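Local atomic coordinates of 2-oxo-1,2-dihydroquinoline 8-monooxygenase, oxygenase component (Pseudomonas putida, PDB entry 1Z02), a protein that catalyses, as the oxygenase component of a Rieske-type system, the 8-hydroxylation of 2-oxo-1,2-dihydroquinoline, using a [2Fe-2S] cluster and a mononuclear iron. Residues 145-150 with 196-201; 45-50 with 68-73; 385-390 with 396-401; 247-252 with 390-395; 326-331 with 364-369. One frame throughout, in Å; residues are numbered along the deposited sequence.

Contact 1 (145-150 with 196-201); sequences NGMIFV and AVVHGM
Asn-145 presses against Ala-196 and Val-198 at the tight end of this contact. Its CG lies 3.3 Å from Ala-196 O, with the amide nitrogen ND2 reaching on to 3.8 Å from Ala-196 CB. The backbone takes part as well: Asn-145 O comes to 3.4 Å from Val-198 CG2. With CG anti to the carbonyl carbon (chi1 -65°), the amide is carried past Ala-196, and ND2 donates to Val-191 O. Cut back to an alanine, this position would probably leave Val-191 O without the amide donor and open a gap beside Ala-196. The other side is looser. One water donates to Asn-145 O at 2.8 Å and accepts from Val-198 N at 2.9 Å, standing in for a direct backbone bond, while Met-147 SD rests only lightly on Val-198 CG1, 4.1 Å away, the two side chains crossing at about a right angle. Asn-145 and Gly-146 both have left-handed backbone angles, consistent with a type I' turn joining strands 141-144 and 147-152. The hairpin abuts edge strand 196-206 of the seven-stranded sheet: Met-147 also packs on Trp-329 and Val-198 on Ile-331 of strand 325-335, while Val-197 turns to Phe-345 of helix 339-359.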
# COMPACT_ATOMS: atom_id res chain seq x y z
N ASN A 145 -33.74 16.42 -13.20
CA ASN A 145 -33.01 16.95 -14.35
C ASN A 145 -31.63 16.34 -14.63
O ASN A 145 -30.63 17.06 -14.78
CB ASN A 145 -32.89 18.47 -14.23
CG ASN A 145 -34.24 19.16 -14.32
OD1 ASN A 145 -35.07 18.80 -15.15
ND2 ASN A 145 -34.47 20.17 -13.48
N GLY A 146 -31.59 15.01 -14.72
CA GLY A 146 -30.35 14.32 -15.01
C GLY A 146 -29.44 14.01 -13.83
O GLY A 146 -28.38 13.40 -14.01
N MET A 147 -29.86 14.41 -12.63
CA MET A 147 -29.08 14.19 -11.41
C MET A 147 -29.80 13.28 -10.42
O MET A 147 -30.99 13.48 -10.14
CB MET A 147 -28.82 15.52 -10.70
CG MET A 147 -27.94 16.51 -11.42
SD MET A 147 -26.23 16.03 -11.43
CE MET A 147 -25.73 16.42 -9.73
N ILE A 148 -29.08 12.31 -9.88
CA ILE A 148 -29.64 11.40 -8.89
C ILE A 148 -29.00 11.70 -7.54
O ILE A 148 -27.83 11.37 -7.32
CB ILE A 148 -29.36 9.91 -9.24
CG1 ILE A 148 -30.08 9.52 -10.53
CG2 ILE A 148 -29.84 9.01 -8.09
CD1 ILE A 148 -29.87 8.08 -10.94
N PHE A 149 -29.75 12.34 -6.64
CA PHE A 149 -29.23 12.66 -5.31
C PHE A 149 -29.68 11.60 -4.30
O PHE A 149 -30.78 11.07 -4.39
CB PHE A 149 -29.71 14.03 -4.83
CG PHE A 149 -29.23 15.18 -5.67
CD1 PHE A 149 -29.94 15.58 -6.81
CD2 PHE A 149 -28.07 15.86 -5.34
CE1 PHE A 149 -29.49 16.65 -7.59
CE2 PHE A 149 -27.61 16.92 -6.11
CZ PHE A 149 -28.32 17.32 -7.24
N VAL A 150 -28.80 11.30 -3.35
CA VAL A 150 -29.11 10.32 -2.32
C VAL A 150 -28.85 10.94 -0.97
O VAL A 150 -27.90 11.70 -0.80
CB VAL A 150 -28.23 9.04 -2.45
CG1 VAL A 150 -28.56 8.06 -1.35
CG2 VAL A 150 -28.46 8.39 -3.80
N ALA A 196 -34.32 22.92 -16.56
CA ALA A 196 -32.90 23.14 -16.29
C ALA A 196 -32.17 21.93 -16.86
O ALA A 196 -32.57 20.79 -16.61
CB ALA A 196 -32.65 23.25 -14.77
N VAL A 197 -31.13 22.17 -17.64
CA VAL A 197 -30.37 21.06 -18.21
C VAL A 197 -28.99 20.98 -17.57
O VAL A 197 -28.36 22.00 -17.31
CB VAL A 197 -30.20 21.23 -19.74
CG1 VAL A 197 -29.40 20.05 -20.31
CG2 VAL A 197 -31.57 21.31 -20.41
N VAL A 198 -28.54 19.76 -17.29
CA VAL A 198 -27.24 19.55 -16.66
C VAL A 198 -26.24 18.80 -17.55
O VAL A 198 -26.56 17.76 -18.12
CB VAL A 198 -27.39 18.73 -15.34
CG1 VAL A 198 -26.02 18.45 -14.76
CG2 VAL A 198 -28.23 19.49 -14.34
N HIS A 199 -25.04 19.35 -17.66
CA HIS A 199 -23.96 18.72 -18.42
C HIS A 199 -22.76 18.78 -17.51
O HIS A 199 -22.52 19.80 -16.86
CB HIS A 199 -23.65 19.48 -19.72
CG HIS A 199 -24.69 19.33 -20.78
ND1 HIS A 199 -25.13 18.11 -21.22
CD2 HIS A 199 -25.37 20.26 -21.50
CE1 HIS A 199 -26.04 18.28 -22.17
NE2 HIS A 199 -26.20 19.58 -22.35
N GLY A 200 -22.00 17.69 -17.42
CA GLY A 200 -20.85 17.71 -16.55
C GLY A 200 -20.18 16.38 -16.35
O GLY A 200 -20.33 15.45 -17.15
N MET A 201 -19.44 16.28 -15.25
CA MET A 201 -18.71 15.05 -14.96
C MET A 201 -18.32 14.99 -13.50
O MET A 201 -18.42 15.98 -12.77
CB MET A 201 -17.42 15.05 -15.78
CG MET A 201 -16.51 16.21 -15.38
SD MET A 201 -15.13 16.44 -16.50
CE MET A 201 -14.40 17.84 -15.85
O HOH W 1 -30.28 17.43 -17.52

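Contact 2 (45-50 with 68-73); sequences YPALFT and IVLRRV
Leu-70 offers one methyl to each of two neighbours: CD2 lies 4.1 Å from Ala-47 CB, and CD1 lies 4.4 Å from Leu-48 CD1. Two successive residues of a strand would ordinarily face opposite ways, but Ala-47 and Leu-48 both face Ile-148 across their sheet in a classic beta bulge, and the CB atoms of both point toward segment 68-73. The irregularity thus gives the fork of Leu-70 a partner for each prong. Farther along, the orientation changes from methyl against methyl to methyl against cation. Arg-72 leaves the backbone with CG anti to the backbone N (chi1 -179°) and bends at chi3 (-61°), which brings NH1 to 3.5 Å from Thr-50 CG2, the two side chains crossing at a slant. Thr-50 meanwhile directs OG1 to Glu-143, the same carboxylate that forms a salt bridge with Arg-72 NH1; the other nitrogens of the guanidinium are bonded to backbone carbonyls, NE to Leu-53 and NH2 to Gly-75. The contact joins two three-stranded antiparallel sheets of the Rieske domain. Its chemistry is accordingly divided: the Ala-47, Leu-48 and Leu-70 portion is purely apolar, whereas the buried charge of Arg-72 is probably balanced by Glu-143, which ties Thr-50 and Arg-72 together indirectly through a shared acceptor, Glu-143 OE1.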
# COMPACT_ATOMS: atom_id res chain seq x y z
N TYR A 45 -26.34 14.16 -1.21
CA TYR A 45 -25.16 14.18 -2.07
C TYR A 45 -25.53 13.65 -3.45
O TYR A 45 -26.47 12.86 -3.57
CB TYR A 45 -24.05 13.27 -1.54
CG TYR A 45 -23.36 13.74 -0.28
CD1 TYR A 45 -23.76 13.26 0.97
CD2 TYR A 45 -22.30 14.64 -0.34
CE1 TYR A 45 -23.12 13.68 2.13
CE2 TYR A 45 -21.65 15.07 0.82
CZ TYR A 45 -22.07 14.58 2.05
OH TYR A 45 -21.45 15.00 3.20
N PRO A 46 -24.82 14.08 -4.49
CA PRO A 46 -25.11 13.58 -5.84
C PRO A 46 -24.50 12.18 -5.89
O PRO A 46 -23.36 11.97 -5.44
CB PRO A 46 -24.39 14.59 -6.73
CG PRO A 46 -23.21 14.99 -5.91
CD PRO A 46 -23.82 15.17 -4.54
N ALA A 47 -25.25 11.20 -6.39
CA ALA A 47 -24.75 9.83 -6.46
C ALA A 47 -24.29 9.44 -7.86
O ALA A 47 -23.20 8.89 -8.04
CB ALA A 47 -25.82 8.85 -5.97
N LEU A 48 -25.15 9.70 -8.84
CA LEU A 48 -24.85 9.34 -10.22
C LEU A 48 -25.66 10.22 -11.16
O LEU A 48 -26.66 10.79 -10.75
CB LEU A 48 -25.24 7.88 -10.49
CG LEU A 48 -24.52 6.74 -9.77
CD1 LEU A 48 -25.32 5.46 -9.94
CD2 LEU A 48 -23.12 6.58 -10.34
N PHE A 49 -25.20 10.34 -12.40
CA PHE A 49 -25.95 11.09 -13.39
C PHE A 49 -27.03 10.11 -13.82
O PHE A 49 -26.83 8.89 -13.75
CB PHE A 49 -25.08 11.44 -14.60
CG PHE A 49 -24.17 12.61 -14.38
CD1 PHE A 49 -22.78 12.44 -14.41
CD2 PHE A 49 -24.68 13.89 -14.17
CE1 PHE A 49 -21.92 13.53 -14.22
CE2 PHE A 49 -23.83 14.99 -13.98
CZ PHE A 49 -22.44 14.80 -14.01
N THR A 50 -28.16 10.61 -14.27
CA THR A 50 -29.24 9.75 -14.70
C THR A 50 -28.77 8.75 -15.76
O THR A 50 -29.17 7.59 -15.75
CB THR A 50 -30.41 10.60 -15.25
OG1 THR A 50 -31.02 11.32 -14.17
CG2 THR A 50 -31.45 9.74 -15.93
N ILE A 68 -23.20 2.04 -0.89
CA ILE A 68 -24.57 2.17 -1.36
C ILE A 68 -24.78 1.55 -2.73
O ILE A 68 -23.95 1.70 -3.62
CB ILE A 68 -24.95 3.67 -1.45
CG1 ILE A 68 -24.82 4.33 -0.07
CG2 ILE A 68 -26.37 3.82 -1.97
CD1 ILE A 68 -24.94 5.86 -0.07
N VAL A 69 -25.90 0.85 -2.91
CA VAL A 69 -26.22 0.24 -4.18
C VAL A 69 -27.54 0.83 -4.68
O VAL A 69 -28.49 1.00 -3.90
CB VAL A 69 -26.34 -1.30 -4.05
CG1 VAL A 69 -27.40 -1.65 -3.01
CG2 VAL A 69 -26.66 -1.93 -5.40
N LEU A 70 -27.58 1.17 -5.96
CA LEU A 70 -28.79 1.77 -6.54
C LEU A 70 -29.32 0.93 -7.70
O LEU A 70 -28.56 0.28 -8.43
CB LEU A 70 -28.51 3.19 -7.05
CG LEU A 70 -27.98 4.27 -6.11
CD1 LEU A 70 -26.49 4.14 -5.95
CD2 LEU A 70 -28.34 5.63 -6.67
N ARG A 71 -30.63 0.96 -7.86
CA ARG A 71 -31.29 0.24 -8.95
C ARG A 71 -32.50 1.02 -9.43
O ARG A 71 -33.23 1.60 -8.62
CB ARG A 71 -31.76 -1.15 -8.50
CG ARG A 71 -32.44 -1.93 -9.64
CD ARG A 71 -33.18 -3.16 -9.15
NE ARG A 71 -33.81 -3.86 -10.27
CZ ARG A 71 -34.79 -4.76 -10.15
NH1 ARG A 71 -35.29 -5.34 -11.23
NH2 ARG A 71 -35.27 -5.07 -8.96
N ARG A 72 -32.70 1.07 -10.74
CA ARG A 72 -33.85 1.78 -11.28
C ARG A 72 -34.89 0.75 -11.71
O ARG A 72 -34.59 -0.14 -12.50
CB ARG A 72 -33.48 2.63 -12.49
CG ARG A 72 -34.66 3.42 -13.06
CD ARG A 72 -34.34 4.06 -14.41
NE ARG A 72 -33.24 5.03 -14.34
CZ ARG A 72 -33.34 6.25 -13.81
NH1 ARG A 72 -32.29 7.06 -13.78
NH2 ARG A 72 -34.50 6.67 -13.30
N VAL A 73 -36.10 0.87 -11.17
CA VAL A 73 -37.17 -0.05 -11.52
C VAL A 73 -38.43 0.75 -11.86
O VAL A 73 -38.90 1.54 -11.04
CB VAL A 73 -37.49 -1.01 -10.37
CG1 VAL A 73 -38.56 -2.00 -10.83
CG2 VAL A 73 -36.25 -1.76 -9.97

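Contact 3 (385-390 with 396-401); sequences EQLVAT and TWRKLA
Arg-398 and Glu-385 meet end-on from opposite directions in a two-pronged salt bridge. NH2 donates to Glu-385 OE2 at 2.7 Å, and NH1 to Glu-385 OE1 at 3.2 Å, both nearly straight at 173° and 176°. Each oxygen uses its syn lone pair, and with the carboxylate and guanidinium planes only 10° apart the two groups form an almost flat pair. Leu-387 approaches the same guanidinium, its CD1 lying 4.1 Å from Arg-398 NH2. Extended from CG to NE, the arginine spans the distance from helix 392-404 to the loop that precedes it. In the next shell, Tyr-376 OH bonds to Glu-385 OE1, Arg-398 NE forms a salt bridge with Glu-214, and Tyr-30 makes a cation-pi contact with Arg-398. These partners probably fix the rotation of both charged groups. Farther out lies a second subunit, whose Arg-87 makes a long, weak ion pair with Glu-385 and whose His-86 packs on Leu-387. Both residues belong to that subunit's [2Fe-2S] pocket, so the salt bridge lies at the junction typical of trimeric Rieske oxygenases, where the cluster of one subunit faces the catalytic domain of the next.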
# COMPACT_ATOMS: atom_id res chain seq x y z
N GLU A 385 -1.18 24.99 10.05
CA GLU A 385 -1.36 25.85 8.89
C GLU A 385 -1.31 27.29 9.41
O GLU A 385 -1.72 27.57 10.55
CB GLU A 385 -2.71 25.57 8.24
CG GLU A 385 -3.90 25.97 9.11
CD GLU A 385 -5.23 25.55 8.53
OE1 GLU A 385 -5.31 25.26 7.31
OE2 GLU A 385 -6.22 25.51 9.31
N GLN A 386 -0.78 28.22 8.61
CA GLN A 386 -0.74 29.61 9.04
C GLN A 386 -1.59 30.45 8.10
O GLN A 386 -1.11 30.97 7.10
CB GLN A 386 0.71 30.12 9.08
CG GLN A 386 1.54 29.35 10.10
CD GLN A 386 2.87 29.99 10.42
OE1 GLN A 386 2.93 31.14 10.86
NE2 GLN A 386 3.94 29.25 10.22
N LEU A 387 -2.88 30.54 8.43
CA LEU A 387 -3.83 31.28 7.62
C LEU A 387 -3.67 32.79 7.77
O LEU A 387 -3.12 33.27 8.76
CB LEU A 387 -5.26 30.86 7.98
CG LEU A 387 -5.51 29.34 7.91
CD1 LEU A 387 -6.98 29.03 8.22
CD2 LEU A 387 -5.11 28.81 6.55
N VAL A 388 -4.17 33.53 6.78
CA VAL A 388 -4.06 34.98 6.79
C VAL A 388 -5.40 35.68 6.57
O VAL A 388 -6.45 35.03 6.54
CB VAL A 388 -3.06 35.45 5.72
CG1 VAL A 388 -1.65 35.02 6.10
CG2 VAL A 388 -3.44 34.86 4.38
N ALA A 389 -5.35 36.99 6.40
CA ALA A 389 -6.56 37.80 6.22
C ALA A 389 -7.54 37.28 5.18
O ALA A 389 -8.75 37.26 5.41
CB ALA A 389 -6.17 39.24 5.87
N THR A 390 -7.03 36.85 4.02
CA THR A 390 -7.90 36.34 2.96
C THR A 390 -8.56 35.02 3.33
O THR A 390 -9.53 34.59 2.70
CB THR A 390 -7.12 36.15 1.65
OG1 THR A 390 -5.96 35.35 1.91
CG2 THR A 390 -6.70 37.48 1.07
N THR A 396 -14.69 31.06 7.86
CA THR A 396 -16.11 31.28 8.04
C THR A 396 -16.89 30.03 7.65
O THR A 396 -17.90 29.70 8.27
CB THR A 396 -16.61 32.46 7.20
OG1 THR A 396 -15.91 33.64 7.59
CG2 THR A 396 -18.10 32.68 7.40
N TRP A 397 -16.42 29.35 6.61
CA TRP A 397 -17.09 28.13 6.15
C TRP A 397 -16.90 27.01 7.18
O TRP A 397 -17.85 26.30 7.50
CB TRP A 397 -16.55 27.72 4.77
CG TRP A 397 -16.53 26.23 4.51
CD1 TRP A 397 -15.43 25.42 4.44
CD2 TRP A 397 -17.67 25.38 4.30
NE1 TRP A 397 -15.81 24.12 4.20
CE2 TRP A 397 -17.18 24.07 4.11
CE3 TRP A 397 -19.05 25.60 4.25
CZ2 TRP A 397 -18.03 22.98 3.89
CZ3 TRP A 397 -19.89 24.52 4.03
CH2 TRP A 397 -19.37 23.22 3.85
N ARG A 398 -15.69 26.88 7.71
CA ARG A 398 -15.43 25.84 8.70
C ARG A 398 -16.30 26.03 9.94
O ARG A 398 -16.84 25.07 10.48
CB ARG A 398 -13.96 25.84 9.11
CG ARG A 398 -13.00 25.44 7.99
CD ARG A 398 -11.61 25.29 8.54
NE ARG A 398 -10.60 25.17 7.49
CZ ARG A 398 -9.29 25.27 7.72
NH1 ARG A 398 -8.42 25.16 6.73
NH2 ARG A 398 -8.85 25.48 8.96
N LYS A 399 -16.45 27.28 10.38
CA LYS A 399 -17.26 27.56 11.55
C LYS A 399 -18.73 27.22 11.34
O LYS A 399 -19.34 26.57 12.18
CB LYS A 399 -17.15 29.04 11.93
CG LYS A 399 -15.80 29.45 12.48
CD LYS A 399 -15.86 30.88 12.96
CE LYS A 399 -14.52 31.35 13.48
NZ LYS A 399 -14.62 32.73 14.04
N LEU A 400 -19.30 27.66 10.22
CA LEU A 400 -20.70 27.38 9.95
C LEU A 400 -20.94 25.89 9.73
O LEU A 400 -21.98 25.36 10.10
CB LEU A 400 -21.19 28.19 8.74
CG LEU A 400 -20.90 27.75 7.31
CD1 LEU A 400 -21.96 26.77 6.82
CD2 LEU A 400 -20.89 28.96 6.41
N ALA A 401 -19.97 25.21 9.13
CA ALA A 401 -20.10 23.78 8.89
C ALA A 401 -20.09 23.05 10.24
O ALA A 401 -20.84 22.08 10.44
CB ALA A 401 -18.96 23.29 8.02

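Contact 4 (247-252 with 390-395)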
# COMPACT_ATOMS: atom_id res chain seq x y z
N ASP A 247 -15.64 43.67 7.39
CA ASP A 247 -15.93 42.51 8.20
C ASP A 247 -17.06 41.68 7.65
O ASP A 247 -17.06 40.46 7.78
CB ASP A 247 -16.28 42.98 9.60
CG ASP A 247 -15.56 42.21 10.65
OD1 ASP A 247 -15.73 42.51 11.85
OD2 ASP A 247 -14.82 41.30 10.27
N ASP A 248 -18.04 42.34 7.05
CA ASP A 248 -19.20 41.68 6.49
C ASP A 248 -19.04 41.37 5.00
O ASP A 248 -20.00 41.41 4.25
CB ASP A 248 -20.44 42.55 6.70
CG ASP A 248 -20.31 43.91 6.05
OD1 ASP A 248 -21.32 44.65 6.04
OD2 ASP A 248 -19.21 44.25 5.55
N CYS A 249 -17.81 41.08 4.58
CA CYS A 249 -17.55 40.76 3.18
C CYS A 249 -18.26 39.47 2.80
O CYS A 249 -18.44 39.17 1.63
CB CYS A 249 -16.05 40.60 2.95
SG CYS A 249 -15.34 39.30 3.96
N ILE A 250 -18.65 38.70 3.82
CA ILE A 250 -19.35 37.43 3.61
C ILE A 250 -20.63 37.41 4.44
O ILE A 250 -20.63 37.82 5.60
CB ILE A 250 -18.46 36.23 4.03
CG1 ILE A 250 -17.19 36.19 3.17
CG2 ILE A 250 -19.25 34.92 3.89
CD1 ILE A 250 -16.22 35.10 3.56
N ALA A 251 -21.72 36.94 3.86
CA ALA A 251 -22.98 36.85 4.56
C ALA A 251 -23.27 35.40 4.92
O ALA A 251 -23.36 34.53 4.03
CB ALA A 251 -24.11 37.42 3.70
N VAL A 252 -23.41 35.12 6.21
CA VAL A 252 -23.70 33.77 6.67
C VAL A 252 -25.21 33.57 6.79
O VAL A 252 -25.89 34.35 7.47
CB VAL A 252 -23.04 33.48 8.04
CG1 VAL A 252 -23.27 32.02 8.44
CG2 VAL A 252 -21.54 33.77 7.97
N THR A 390 -7.03 36.85 4.02
CA THR A 390 -7.90 36.34 2.96
C THR A 390 -8.56 35.02 3.33
O THR A 390 -9.53 34.59 2.70
CB THR A 390 -7.12 36.15 1.65
OG1 THR A 390 -5.96 35.35 1.91
CG2 THR A 390 -6.70 37.48 1.07
N ASP A 391 -8.04 34.36 4.36
CA ASP A 391 -8.59 33.09 4.79
C ASP A 391 -9.84 33.24 5.63
O ASP A 391 -10.31 32.29 6.25
CB ASP A 391 -7.52 32.29 5.53
CG ASP A 391 -6.44 31.77 4.60
OD1 ASP A 391 -5.24 31.87 4.93
OD2 ASP A 391 -6.82 31.27 3.52
N ILE A 392 -10.40 34.44 5.64
CA ILE A 392 -11.62 34.65 6.39
C ILE A 392 -12.73 33.85 5.71
O ILE A 392 -13.75 33.52 6.32
CB ILE A 392 -12.04 36.13 6.41
CG1 ILE A 392 -13.37 36.26 7.13
CG2 ILE A 392 -12.15 36.68 5.00
CD1 ILE A 392 -13.46 37.39 8.05
N SER A 393 -12.53 33.55 4.43
CA SER A 393 -13.50 32.78 3.66
C SER A 393 -13.57 31.35 4.18
O SER A 393 -14.59 30.92 4.71
CB SER A 393 -13.13 32.75 2.18
OG SER A 393 -13.23 34.03 1.60
N PRO A 394 -12.47 30.59 4.03
CA PRO A 394 -12.53 29.21 4.51
C PRO A 394 -12.84 29.09 6.00
O PRO A 394 -13.56 28.18 6.41
CB PRO A 394 -11.15 28.64 4.13
CG PRO A 394 -10.26 29.85 4.10
CD PRO A 394 -11.14 30.91 3.48
N ILE A 395 -12.31 30.00 6.82
CA ILE A 395 -12.56 29.95 8.26
C ILE A 395 -14.06 30.10 8.53
O ILE A 395 -14.64 29.36 9.33
CB ILE A 395 -11.76 31.04 9.00
CG1 ILE A 395 -10.26 30.75 8.89
CG2 ILE A 395 -12.21 31.12 10.46
CD1 ILE A 395 -9.37 31.80 9.50
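Where Ile-250 meets Ile-392 and Ser-393, no ring or guanidinium takes part across the contact; the flat group involved is the peptide following Ile-392, whose carbonyl O lies 4.0 Å from Ile-250 CD1. The same methyl comes to 3.6 Å from Ser-393 CA and to 3.7 Å from Ser-393 OG. It reaches there because CG1 is anti to the carbonyl carbon (chi1 -61°) and the rest of the chain is extended (chi2 176°), so that one slender branch spans the gap between backbones whose nearest CA atoms, those of Ile-250 and Ser-393, are 7.5 Å apart. Strand 250-253 is an edge strand of the seven-stranded antiparallel sheet, and helix 392-404 begins against it; the domain belongs to the Bet v 1-like group, and here a helix start packs at the sheet's margin. Trp-271 of strand 271-277 touches both Ile-250 and Ser-393. A second, looser touch lies one residue back on each side, Cys-249 SG resting 4.3 Å from Ile-392 CG2. At the N-cap of the helix, Asp-391 makes no capping bond with its side chain; OD1 instead pairs with Val-388 N and with His-86 of the second subunit, a residue of that subunit's cluster site.

Contact 5 (326-331 with 364-369). With FE (Fe (III) ion), chain G.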
# COMPACT_ATOMS: atom_id res chain seq x y z
N HIS A 326 -12.29 11.39 -2.49
CA HIS A 326 -13.57 12.05 -2.67
C HIS A 326 -13.93 12.03 -4.14
O HIS A 326 -13.07 11.80 -5.00
CB HIS A 326 -13.51 13.51 -2.20
CG HIS A 326 -12.53 14.35 -2.96
ND1 HIS A 326 -11.17 14.27 -2.76
CD2 HIS A 326 -12.72 15.27 -3.93
CE1 HIS A 326 -10.56 15.11 -3.59
NE2 HIS A 326 -11.47 15.73 -4.31
N GLU A 327 -15.19 12.28 -4.44
CA GLU A 327 -15.65 12.31 -5.83
C GLU A 327 -15.94 13.77 -6.17
O GLU A 327 -16.87 14.37 -5.63
CB GLU A 327 -16.91 11.44 -5.99
CG GLU A 327 -17.30 11.14 -7.44
CD GLU A 327 -16.28 10.27 -8.15
OE1 GLU A 327 -15.28 9.86 -7.54
OE2 GLU A 327 -16.48 9.99 -9.35
N TYR A 328 -15.14 14.34 -7.06
CA TYR A 328 -15.27 15.74 -7.45
C TYR A 328 -16.24 15.94 -8.63
O TYR A 328 -15.98 15.51 -9.76
CB TYR A 328 -13.88 16.28 -7.78
CG TYR A 328 -13.83 17.65 -8.43
CD1 TYR A 328 -14.52 18.74 -7.88
CD2 TYR A 328 -13.03 17.87 -9.55
CE1 TYR A 328 -14.40 20.02 -8.43
CE2 TYR A 328 -12.90 19.14 -10.10
CZ TYR A 328 -13.58 20.21 -9.54
OH TYR A 328 -13.40 21.47 -10.09
N TRP A 329 -17.37 16.58 -8.34
CA TRP A 329 -18.39 16.85 -9.36
C TRP A 329 -18.26 18.26 -9.92
O TRP A 329 -18.01 19.21 -9.18
CB TRP A 329 -19.79 16.68 -8.77
CG TRP A 329 -20.16 15.27 -8.44
CD1 TRP A 329 -19.59 14.46 -7.49
CD2 TRP A 329 -21.22 14.51 -9.03
NE1 TRP A 329 -20.23 13.24 -7.46
CE2 TRP A 329 -21.24 13.24 -8.40
CE3 TRP A 329 -22.16 14.77 -10.04
CZ2 TRP A 329 -22.15 12.24 -8.74
CZ3 TRP A 329 -23.07 13.77 -10.38
CH2 TRP A 329 -23.06 12.53 -9.73
N GLU A 330 -18.44 18.38 -11.23
CA GLU A 330 -18.41 19.66 -11.93
C GLU A 330 -19.56 19.66 -12.92
O GLU A 330 -19.53 18.90 -13.88
CB GLU A 330 -17.14 19.85 -12.74
CG GLU A 330 -15.86 19.91 -11.99
CD GLU A 330 -14.69 20.01 -12.93
OE1 GLU A 330 -14.54 21.07 -13.59
OE2 GLU A 330 -13.93 19.03 -13.04
N ILE A 331 -20.58 20.49 -12.70
CA ILE A 331 -21.67 20.55 -13.66
C ILE A 331 -22.00 21.98 -14.04
O ILE A 331 -21.79 22.92 -13.26
CB ILE A 331 -22.98 19.86 -13.14
CG1 ILE A 331 -23.57 20.66 -11.97
CG2 ILE A 331 -22.69 18.42 -12.75
CD1 ILE A 331 -24.96 20.22 -11.57
N SER A 364 -6.34 22.43 -13.32
CA SER A 364 -5.22 23.01 -12.56
C SER A 364 -5.46 22.93 -11.06
O SER A 364 -4.52 22.81 -10.28
CB SER A 364 -5.01 24.47 -12.97
OG SER A 364 -4.65 24.56 -14.33
N ASP A 365 -6.73 23.00 -10.66
CA ASP A 365 -7.09 22.94 -9.25
C ASP A 365 -6.83 21.57 -8.65
O ASP A 365 -6.65 21.45 -7.45
CB ASP A 365 -8.56 23.30 -9.08
CG ASP A 365 -8.80 24.77 -9.24
OD1 ASP A 365 -9.79 25.16 -9.91
OD2 ASP A 365 -7.97 25.53 -8.68
N LEU A 366 -6.81 20.55 -9.51
CA LEU A 366 -6.56 19.17 -9.08
C LEU A 366 -5.17 19.01 -8.51
O LEU A 366 -4.99 18.40 -7.46
CB LEU A 366 -6.75 18.21 -10.26
CG LEU A 366 -8.03 17.39 -10.31
CD1 LEU A 366 -9.21 18.22 -9.87
CD2 LEU A 366 -8.22 16.84 -11.70
N TYR A 367 -4.18 19.57 -9.21
CA TYR A 367 -2.80 19.48 -8.76
C TYR A 367 -2.61 20.29 -7.48
O TYR A 367 -1.80 19.93 -6.63
CB TYR A 367 -1.85 19.98 -9.85
CG TYR A 367 -2.01 19.23 -11.16
CD1 TYR A 367 -2.95 19.64 -12.11
CD2 TYR A 367 -1.27 18.07 -11.41
CE1 TYR A 367 -3.15 18.90 -13.27
CE2 TYR A 367 -1.47 17.33 -12.58
CZ TYR A 367 -2.41 17.75 -13.51
OH TYR A 367 -2.62 17.02 -14.66
N ALA A 368 -3.35 21.39 -7.36
CA ALA A 368 -3.26 22.23 -6.18
C ALA A 368 -3.81 21.46 -4.97
O ALA A 368 -3.24 21.50 -3.89
CB ALA A 368 -4.04 23.54 -6.39
N ARG A 369 -4.92 20.77 -5.17
CA ARG A 369 -5.51 20.02 -4.06
C ARG A 369 -4.60 18.88 -3.59
O ARG A 369 -4.32 18.77 -2.39
CB ARG A 369 -6.87 19.47 -4.48
CG ARG A 369 -7.88 20.56 -4.78
CD ARG A 369 -9.07 20.00 -5.54
NE ARG A 369 -9.97 21.06 -5.96
CZ ARG A 369 -11.03 20.87 -6.74
NH1 ARG A 369 -11.80 21.90 -7.08
NH2 ARG A 369 -11.31 19.66 -7.19
FE FE G . -9.16 27.37 -9.00
O HOH W 2 -10.41 16.93 -6.86
O HOH W 3 -11.22 28.45 -9.00
O HOH W 4 -10.82 26.33 -7.89
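Tyr-328 on strand 325-335 faces Leu-366 on helix 363-376 with their CA atoms 9.5 Å apart, so long side chains must fill the space between the backbones. The tyrosine ring, its CG anti to the backbone N (chi1 170°), takes Arg-369 over one face in a cation-pi contact: Arg-369 CZ lies 4.0 Å from the ring centroid, 18° off the normal. The guanidinium stands on edge, its plane 89° from the ring, with NH2 above the centre and NH1 weakly bonded to Tyr-328 OH. Leu-366 CD1 adds a touch at Tyr-328 CE2, 3.8 Å away. A leucine in place of Tyr-328 would probably leave the guanidinium without its aromatic face and Glu-316 without its hydroxyl partner. On the same helix Asp-365 grips the iron through OD2 (2.2 Å) and OD1 (2.5 Å), completing with His-221 and His-225 a two-histidine, one-carboxylate triad. Asn-215 of helix 209-216 bonds to both Arg-369 NE and Asp-365 OD2, while strand 196-206 lends Arg-203 to pack on Tyr-328 and Leu-366.

Overall arrangement
Along the chain contact 2 closes first and contact 1 follows; contact 5 then falls between the two segments of contact 4, whose course crosses that of contact 3. Contacts 1 and 2, centres 11 Å apart, share the small sheet of strands 43-49 and 147-152. Contact 1 also reaches the seven-stranded sheet, meeting contact 5 through adjacent strands 196-206 and 325-335, and contact 4 lies at the opposite edge strand. Contacts 3 and 4 share Thr-390 and helix 392-404, their centres 8 Å apart and some 30 Å from contact 1. Contact 2 also touches contact 5 through Trp-329, linking the Rieske part to the iron-bearing domain, while contacts 3, 4 and 5 all touch the second subunit.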